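Long-range contacts in putative lipoprotein (Parabacteroides distasonis ATCC 8503, PDB 3JX8), which is of unknown function but, as a putative lipoprotein related to auto-transporter adhesin head domains, may take part in cell adhesion or lipid binding: residues L165-I171 and A185-K191; K191-C195 and I210-A214; E17-D22 and P43-V47. One frame throughout, in Å; residues are numbered along the deposited sequence.

How the interactions relate
The three contacts follow the chain in the order 3, 1, 2. Interactions 1 and 2 join neighbouring rungs of a parallel beta-solenoid. They share Lys191 and the strand 189-192, and their centres lie about 14 Å apart. Interaction 1 pairs this strand with 170-174 on one flank, and interaction 2 pairs it with 209-214. Ile190 O and Ser211 N, 3.0 Å apart, probably form a hydrogen bond between the two. Interaction 3 lies on the other side of the chain's centre, about 34 and 38 Å from interactions 1 and 2, centre to centre. There the pairing is antiparallel. The regular repeating stack thus meets a different strand arrangement in the N-terminal part.

Interaction 1: residues L165-I171 and A185-K191; sequences LASSGEI and AGSGEIK
Leu165 lays its CD2 methyl over the backbone of the next rung, 3.3 Å from Glu189 N. Its CG stands anti to the backbone N (chi1 169°), which turns the branch toward 185-191. Gly188, with no side chain, lets the methyl lie against its backbone. Leu165 O accepts from Ala185 N at 2.8 Å. Ala185 in turn accepts from Ser167 N through its carbonyl. Its methyl lies on the same sheet face as Ala166 and packs on Ala166 of the second subunit.

After the turn, Ile171 takes up the pairing. Its N donates to Glu189 O, and its O receives Lys191 N at 2.8 Å. Its CB lies 4.2 Å from Ile190 CG1, on the inner face. On the outer face the carboxylates of Glu170 and Glu189 come near each other, with OE1 to OE1 at 4.3 Å. A water bonded to both OE1 atoms sits between them. The extended Lys191 chain brings NZ to a weak salt bridge with Glu170 OE1 (3.3 Å), which probably eases the like charges. Such in-register parallel rungs, with like residues stacked on like, are characteristic of a beta-solenoid, consistent with this domain's pectate-lyase-like clan.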
loop_
_atom_site.group_PDB
_atom_site.type_symbol
_atom_site.label_atom_id
_atom_site.label_comp_id
_atom_site.label_asym_id
_atom_site.label_seq_id
_atom_site.Cartn_x
_atom_site.Cartn_y
_atom_site.Cartn_z
ATOM N N LEU A 165 6.074 -1.333 3.712
ATOM C CA LEU A 165 5.157 -0.624 4.580
ATOM C C LEU A 165 4.038 -0.050 3.722
ATOM O O LEU A 165 4.305 0.705 2.775
ATOM C CB LEU A 165 5.929 0.510 5.265
ATOM C CG LEU A 165 5.188 1.581 6.054
ATOM C CD1 LEU A 165 4.161 0.994 6.986
ATOM C CD2 LEU A 165 6.248 2.400 6.820
ATOM N N ALA A 166 2.795 -0.452 3.985
ATOM C CA ALA A 166 1.620 0.191 3.376
ATOM C C ALA A 166 0.991 1.021 4.473
ATOM O O ALA A 166 0.922 0.596 5.638
ATOM C CB ALA A 166 0.609 -0.837 2.803
ATOM N N SER A 167 0.522 2.205 4.100
ATOM C CA SER A 167 -0.182 3.106 5.002
ATOM C C SER A 167 0.767 3.943 5.851
ATOM O O SER A 167 1.851 4.297 5.390
ATOM C CB SER A 167 -1.251 2.377 5.841
ATOM O OG SER A 167 -2.287 3.279 6.235
ATOM N N SER A 168 0.354 4.287 7.066
ATOM C CA SER A 168 0.946 5.407 7.799
ATOM C C SER A 168 1.917 5.034 8.906
ATOM O O SER A 168 2.448 5.916 9.574
ATOM C CB SER A 168 -0.191 6.250 8.416
ATOM O OG SER A 168 -0.935 5.463 9.327
ATOM N N GLY A 169 2.146 3.745 9.106
ATOM C CA GLY A 169 2.987 3.279 10.197
ATOM C C GLY A 169 4.495 3.495 10.037
ATOM O O GLY A 169 4.966 4.368 9.276
ATOM N N GLU A 170 5.244 2.672 10.752
ATOM C CA GLU A 170 6.675 2.824 10.884
ATOM C C GLU A 170 7.434 1.483 11.038
ATOM O O GLU A 170 7.050 0.629 11.847
ATOM C CB GLU A 170 6.943 3.681 12.092
ATOM C CG GLU A 170 8.403 3.985 12.266
ATOM C CD GLU A 170 8.702 4.725 13.553
ATOM O OE1 GLU A 170 8.292 5.902 13.618
ATOM O OE2 GLU A 170 9.379 4.127 14.450
ATOM N N ILE A 171 8.489 1.310 10.256
ATOM C CA ILE A 171 9.397 0.203 10.401
ATOM C C ILE A 171 10.745 0.808 10.709
ATOM O O ILE A 171 11.166 1.755 10.018
ATOM C CB ILE A 171 9.502 -0.662 9.148
ATOM C CG1 ILE A 171 8.122 -1.191 8.763
ATOM C CG2 ILE A 171 10.511 -1.821 9.373
ATOM C CD1 ILE A 171 8.089 -2.015 7.491
ATOM N N ALA A 185 4.490 2.480 0.602
ATOM C CA ALA A 185 3.337 2.876 -0.202
ATOM C C ALA A 185 2.346 3.540 0.739
ATOM O O ALA A 185 1.477 2.878 1.323
ATOM C CB ALA A 185 2.711 1.669 -0.897
ATOM N N GLY A 186 2.451 4.848 0.871
ATOM C CA GLY A 186 1.624 5.600 1.798
ATOM C C GLY A 186 2.441 6.676 2.487
ATOM O O GLY A 186 3.495 7.065 2.006
ATOM N N SER A 187 1.960 7.130 3.637
ATOM C CA SER A 187 2.562 8.272 4.322
ATOM C C SER A 187 3.554 7.837 5.381
ATOM O O SER A 187 4.174 8.671 5.991
ATOM C CB SER A 187 1.474 9.164 4.934
ATOM O OG SER A 187 0.706 8.446 5.889
ATOM N N GLY A 188 3.704 6.534 5.579
ATOM C CA GLY A 188 4.546 6.032 6.646
ATOM C C GLY A 188 6.051 6.230 6.441
ATOM O O GLY A 188 6.502 6.867 5.470
ATOM N N GLU A 189 6.826 5.614 7.323
ATOM C CA GLU A 189 8.246 5.887 7.387
ATOM C C GLU A 189 9.065 4.646 7.709
ATOM O O GLU A 189 8.721 3.879 8.618
ATOM C CB GLU A 189 8.459 6.960 8.455
ATOM C CG GLU A 189 9.870 7.272 8.681
ATOM C CD GLU A 189 10.095 8.382 9.673
ATOM O OE1 GLU A 189 9.176 8.743 10.465
ATOM O OE2 GLU A 189 11.228 8.873 9.654
ATOM N N ILE A 190 10.130 4.434 6.934
ATOM C CA ILE A 190 11.138 3.451 7.276
ATOM C C ILE A 190 12.346 4.202 7.843
ATOM O O ILE A 190 12.846 5.176 7.254
ATOM C CB ILE A 190 11.540 2.569 6.117
ATOM C CG1 ILE A 190 10.380 1.667 5.714
ATOM C CG2 ILE A 190 12.748 1.687 6.526
ATOM C CD1 ILE A 190 10.629 0.828 4.453
ATOM N N LYS A 191 12.791 3.774 9.018
ATOM C CA LYS A 191 13.939 4.377 9.670
ATOM C C LYS A 191 15.065 3.359 9.691
ATOM O O LYS A 191 15.011 2.350 10.415
ATOM C CB LYS A 191 13.614 4.753 11.109
ATOM C CG LYS A 191 12.568 5.800 11.308
ATOM C CD LYS A 191 12.464 6.076 12.803
ATOM C CE LYS A 191 11.518 7.205 13.109
ATOM N NZ LYS A 191 11.160 7.170 14.569
HETATM O O HOH W 1 7.273 7.500 11.881
#

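Interaction 2: residues K191-C195 and I210-A214; sequences KAFDC and ISVYA
Ser211 sets its CB squarely over the ring of Phe193. The carbon is 3.5 Å from the ring centroid and only 2° off the ring normal, a CH-pi contact centred on the face. Ser211 OG sits beside CB, shifted toward the CE2 and CZ side of the ring. Ala192 N donates to Ser211 O at 2.8 Å, but the bond is bent (128°) and weak. The Ala192 methyl also comes to 3.3 Å from Ser211 O.

At Val212 the carbonyl O meets the edge of the Phe193 ring, in its plane, 3.6 Å from CD1. The ring is therefore met at one face and at one edge by consecutive residues. The Val212 side chain turns to the other face of the strand, where it packs on Phe182, Ala200 and Cys202. This is a corner of the beta-solenoid. Strand 209-214 runs on, while its neighbour bends away through a type I turn from Ala192 to Cys195, closed by a hydrogen bond from Cys195 N to Ala192 O.

Tyr213 meets this turn. A water takes the place of direct pairing. It accepts from Tyr213 N at 2.9 Å and is also hydrogen-bonded to Ala192 O and Cys195 O, so it ties both ends of the turn to the strand. A chi1 of 176° carries Tyr213 CG away from its backbone N and past the turn. Its CB lies 3.3 Å from Phe193 O, and CD2 is also near that oxygen. Further on, the ring forms a cation-pi contact with Lys231 on strand 227-231.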
loop_
_atom_site.group_PDB
_atom_site.type_symbol
_atom_site.label_atom_id
_atom_site.label_comp_id
_atom_site.label_asym_id
_atom_site.label_seq_id
_atom_site.Cartn_x
_atom_site.Cartn_y
_atom_site.Cartn_z
ATOM N N LYS A 191 12.791 3.774 9.018
ATOM C CA LYS A 191 13.939 4.377 9.670
ATOM C C LYS A 191 15.065 3.359 9.691
ATOM O O LYS A 191 15.011 2.350 10.415
ATOM C CB LYS A 191 13.614 4.753 11.109
ATOM C CG LYS A 191 12.568 5.800 11.308
ATOM C CD LYS A 191 12.464 6.076 12.803
ATOM C CE LYS A 191 11.518 7.205 13.109
ATOM N NZ LYS A 191 11.160 7.170 14.569
ATOM N N ALA A 192 16.084 3.614 8.897
ATOM C CA ALA A 192 17.154 2.645 8.741
ATOM C C ALA A 192 18.520 3.281 8.678
ATOM O O ALA A 192 19.433 2.688 8.140
ATOM C CB ALA A 192 16.885 1.757 7.514
ATOM N N PHE A 193 18.678 4.457 9.266
ATOM C CA PHE A 193 19.988 5.113 9.302
ATOM C C PHE A 193 21.031 4.302 10.070
ATOM O O PHE A 193 22.194 4.387 9.747
ATOM C CB PHE A 193 19.927 6.509 9.958
ATOM C CG PHE A 193 19.610 7.659 9.016
ATOM C CD1 PHE A 193 19.999 7.659 7.680
ATOM C CD2 PHE A 193 19.011 8.809 9.521
ATOM C CE1 PHE A 193 19.716 8.761 6.854
ATOM C CE2 PHE A 193 18.742 9.912 8.697
ATOM C CZ PHE A 193 19.096 9.875 7.378
ATOM N N ASP A 194 20.634 3.538 11.100
ATOM C CA ASP A 194 21.604 2.682 11.819
ATOM C C ASP A 194 21.531 1.233 11.409
ATOM O O ASP A 194 21.912 0.334 12.172
ATOM C CB ASP A 194 21.438 2.805 13.325
ATOM C CG ASP A 194 21.679 4.211 13.805
ATOM O OD1 ASP A 194 22.578 4.921 13.249
ATOM O OD2 ASP A 194 20.951 4.619 14.745
ATOM N N CYS A 195 21.045 1.008 10.194
ATOM C CA CYS A 195 21.118 -0.287 9.589
ATOM C C CYS A 195 22.051 -0.155 8.419
ATOM O O CYS A 195 21.676 0.345 7.386
ATOM C CB CYS A 195 19.757 -0.775 9.161
ATOM S SG CYS A 195 19.881 -2.322 8.270
ATOM N N ILE A 210 11.911 7.413 3.747
ATOM C CA ILE A 210 12.909 6.396 4.071
ATOM C C ILE A 210 14.221 7.076 4.425
ATOM O O ILE A 210 14.687 7.983 3.713
ATOM C CB ILE A 210 13.158 5.438 2.900
ATOM C CG1 ILE A 210 11.844 4.769 2.452
ATOM C CG2 ILE A 210 14.315 4.400 3.257
ATOM C CD1 ILE A 210 12.003 3.832 1.193
ATOM N N SER A 211 14.813 6.643 5.527
ATOM C CA SER A 211 16.173 7.041 5.896
ATOM C C SER A 211 17.083 5.837 5.777
ATOM O O SER A 211 16.894 4.856 6.497
ATOM C CB SER A 211 16.206 7.565 7.318
ATOM O OG SER A 211 15.367 8.707 7.428
ATOM N N VAL A 212 18.070 5.904 4.881
ATOM C CA VAL A 212 18.867 4.747 4.539
ATOM C C VAL A 212 20.348 5.033 4.701
ATOM O O VAL A 212 20.793 6.171 4.536
ATOM C CB VAL A 212 18.562 4.258 3.079
ATOM C CG1 VAL A 212 18.849 5.377 2.047
ATOM C CG2 VAL A 212 19.296 2.911 2.756
ATOM N N TYR A 213 21.091 3.972 5.040
ATOM C CA TYR A 213 22.544 3.981 5.103
ATOM C C TYR A 213 23.021 2.829 4.237
ATOM O O TYR A 213 22.828 1.667 4.584
ATOM C CB TYR A 213 22.971 3.790 6.546
ATOM C CG TYR A 213 24.451 3.674 6.847
ATOM C CD1 TYR A 213 25.413 4.154 5.982
ATOM C CD2 TYR A 213 24.876 3.131 8.069
ATOM C CE1 TYR A 213 26.753 4.068 6.280
ATOM C CE2 TYR A 213 26.218 3.051 8.393
ATOM C CZ TYR A 213 27.152 3.527 7.498
ATOM O OH TYR A 213 28.486 3.461 7.790
ATOM N N ALA A 214 23.614 3.173 3.093
ATOM C CA ALA A 214 24.141 2.223 2.112
ATOM C C ALA A 214 25.585 2.630 1.855
ATOM O O ALA A 214 25.885 3.805 1.679
ATOM C CB ALA A 214 23.321 2.229 0.795
HETATM O O HOH W 2 19.842 1.473 5.792
#

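Interaction 3: residues E17-D22 and P43-V47; sequences EIKISD and PYLSV
Leu45 fills the apolar centre between Ile18 and Ile20. It lies side by side with Ile18, both pointing the same way, and its CD2 is 3.8 Å from Ile18 CB. Ile20 crosses it at about a right angle. Here CG1 sits between the backbone N and the carbonyl carbon (chi1 59°), and CD1 reaches Leu45 CB at 3.8 Å. Ile18 CD1 extends the cluster to Val47 CG2. Leu66, Ile68 and Ile91 also pack on Leu45, while Thr59 and Val61 touch Ile18 and Ile20.

Next to this cluster runs the backbone seam. Ile18 N donates to Leu45 O at 2.8 Å, and Glu17 with Ser46 forms an antiparallel non-hydrogen-bonded pair. This is the end of the pairing between strands 13-17 and 44-50, in the N-terminal part of the solenoid-like protein. Beyond it the backbones part, two waters bridge the gap, and the segments draw closer again at Pro43 and Asp22. One water accepts from Leu45 N and is hydrogen-bonded to Ile18 O. A second accepts from Ile20 N and is hydrogen-bonded to Pro43 O. The Pro43 ring closes this end, with CG 3.5 Å from Asp22 N and near Ile20 O.

At the polar edge Tyr44 OH donates to Glu17 OE2 at 2.8 Å. Glu17 OE2 lies at the edge of the Tyr44 ring, near its plane. The carboxylate stands almost upright to that ring, 82° between planes, and the hydroxyl meets OE2 from above the carboxylate plane. Asp22 turns to other partners: OD1 accepts from Lys96 N and OD2 bonds a glycerol, probably from the crystallisation liquor.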
loop_
_atom_site.group_PDB
_atom_site.type_symbol
_atom_site.label_atom_id
_atom_site.label_comp_id
_atom_site.label_asym_id
_atom_site.label_seq_id
_atom_site.Cartn_x
_atom_site.Cartn_y
_atom_site.Cartn_z
ATOM N N GLU A 17 -1.962 -23.501 30.434
ATOM C CA GLU A 17 -0.955 -24.087 29.578
ATOM C C GLU A 17 -1.664 -24.981 28.601
ATOM O O GLU A 17 -2.407 -25.857 29.001
ATOM C CB GLU A 17 0.083 -24.840 30.391
ATOM C CG GLU A 17 0.944 -23.884 31.217
ATOM C CD GLU A 17 2.063 -24.596 31.989
ATOM O OE1 GLU A 17 2.038 -25.850 32.056
ATOM O OE2 GLU A 17 2.971 -23.900 32.514
ATOM N N ILE A 18 -1.442 -24.766 27.313
ATOM C CA ILE A 18 -2.156 -25.494 26.271
ATOM C C ILE A 18 -1.200 -26.429 25.546
ATOM O O ILE A 18 -0.133 -26.019 25.076
ATOM C CB ILE A 18 -2.827 -24.520 25.298
ATOM C CG1 ILE A 18 -3.779 -23.607 26.082
ATOM C CG2 ILE A 18 -3.596 -25.283 24.234
ATOM C CD1 ILE A 18 -4.097 -22.309 25.410
ATOM N N LYS A 19 -1.586 -27.701 25.484
ATOM C CA LYS A 19 -0.769 -28.731 24.846
ATOM C C LYS A 19 -0.735 -28.485 23.353
ATOM O O LYS A 19 -1.781 -28.341 22.715
ATOM C CB LYS A 19 -1.337 -30.138 25.133
ATOM C CG LYS A 19 -0.365 -31.293 24.904
ATOM N N ILE A 20 0.468 -28.420 22.807
ATOM C CA ILE A 20 0.644 -28.162 21.399
ATOM C C ILE A 20 1.801 -28.967 20.793
ATOM O O ILE A 20 2.756 -29.273 21.467
ATOM C CB ILE A 20 0.902 -26.659 21.139
ATOM C CG1 ILE A 20 2.149 -26.163 21.867
ATOM C CG2 ILE A 20 -0.272 -25.823 21.562
ATOM C CD1 ILE A 20 2.711 -24.869 21.231
ATOM N N SER A 21 1.703 -29.282 19.505
ATOM C CA SER A 21 2.860 -29.736 18.719
ATOM C C SER A 21 3.676 -28.536 18.301
ATOM O O SER A 21 3.232 -27.391 18.406
ATOM C CB SER A 21 2.426 -30.372 17.402
ATOM O OG SER A 21 1.434 -31.338 17.620
ATOM N N ASP A 22 4.844 -28.829 17.740
ATOM C CA ASP A 22 5.665 -27.815 17.138
ATOM C C ASP A 22 4.933 -27.113 16.013
ATOM O O ASP A 22 4.017 -27.656 15.413
ATOM C CB ASP A 22 6.959 -28.406 16.569
ATOM C CG ASP A 22 8.011 -27.331 16.283
ATOM O OD1 ASP A 22 8.128 -26.375 17.070
ATOM O OD2 ASP A 22 8.721 -27.445 15.290
ATOM N N PRO A 43 7.895 -27.784 22.430
ATOM C CA PRO A 43 7.032 -26.640 22.116
ATOM C C PRO A 43 6.073 -26.356 23.279
ATOM O O PRO A 43 5.613 -27.280 23.963
ATOM C CB PRO A 43 6.297 -27.078 20.858
ATOM C CG PRO A 43 6.279 -28.554 20.932
ATOM C CD PRO A 43 7.547 -28.979 21.649
ATOM N N TYR A 44 5.823 -25.081 23.528
ATOM C CA TYR A 44 5.117 -24.666 24.727
ATOM C C TYR A 44 4.170 -23.538 24.423
ATOM O O TYR A 44 4.506 -22.659 23.643
ATOM C CB TYR A 44 6.135 -24.190 25.761
ATOM C CG TYR A 44 5.524 -23.653 27.043
ATOM C CD1 TYR A 44 5.085 -24.514 28.040
ATOM C CD2 TYR A 44 5.415 -22.290 27.261
ATOM C CE1 TYR A 44 4.542 -24.029 29.207
ATOM C CE2 TYR A 44 4.875 -21.797 28.413
ATOM C CZ TYR A 44 4.446 -22.668 29.392
ATOM O OH TYR A 44 3.903 -22.172 30.552
ATOM N N LEU A 45 2.990 -23.574 25.027
ATOM C CA LEU A 45 2.063 -22.468 24.939
ATOM C C LEU A 45 1.380 -22.240 26.263
ATOM O O LEU A 45 0.799 -23.155 26.851
ATOM C CB LEU A 45 0.988 -22.714 23.890
ATOM C CG LEU A 45 -0.112 -21.652 23.770
ATOM C CD1 LEU A 45 0.436 -20.227 23.435
ATOM C CD2 LEU A 45 -1.179 -22.122 22.779
ATOM N N SER A 46 1.385 -20.986 26.679
ATOM C CA SER A 46 0.634 -20.545 27.830
ATOM C C SER A 46 -0.117 -19.253 27.494
ATOM O O SER A 46 0.452 -18.356 26.889
ATOM C CB SER A 46 1.610 -20.301 28.986
ATOM O OG SER A 46 0.993 -19.564 30.022
ATOM N N VAL A 47 -1.373 -19.161 27.923
ATOM C CA VAL A 47 -2.228 -17.992 27.685
ATOM C C VAL A 47 -2.881 -17.585 29.007
ATOM O O VAL A 47 -3.443 -18.432 29.725
ATOM C CB VAL A 47 -3.352 -18.295 26.669
ATOM C CG1 VAL A 47 -4.280 -17.069 26.503
ATOM C CG2 VAL A 47 -2.782 -18.757 25.330
HETATM O O HOH W 3 2.233 -26.084 26.274
HETATM O O HOH W 4 2.724 -28.301 24.561
#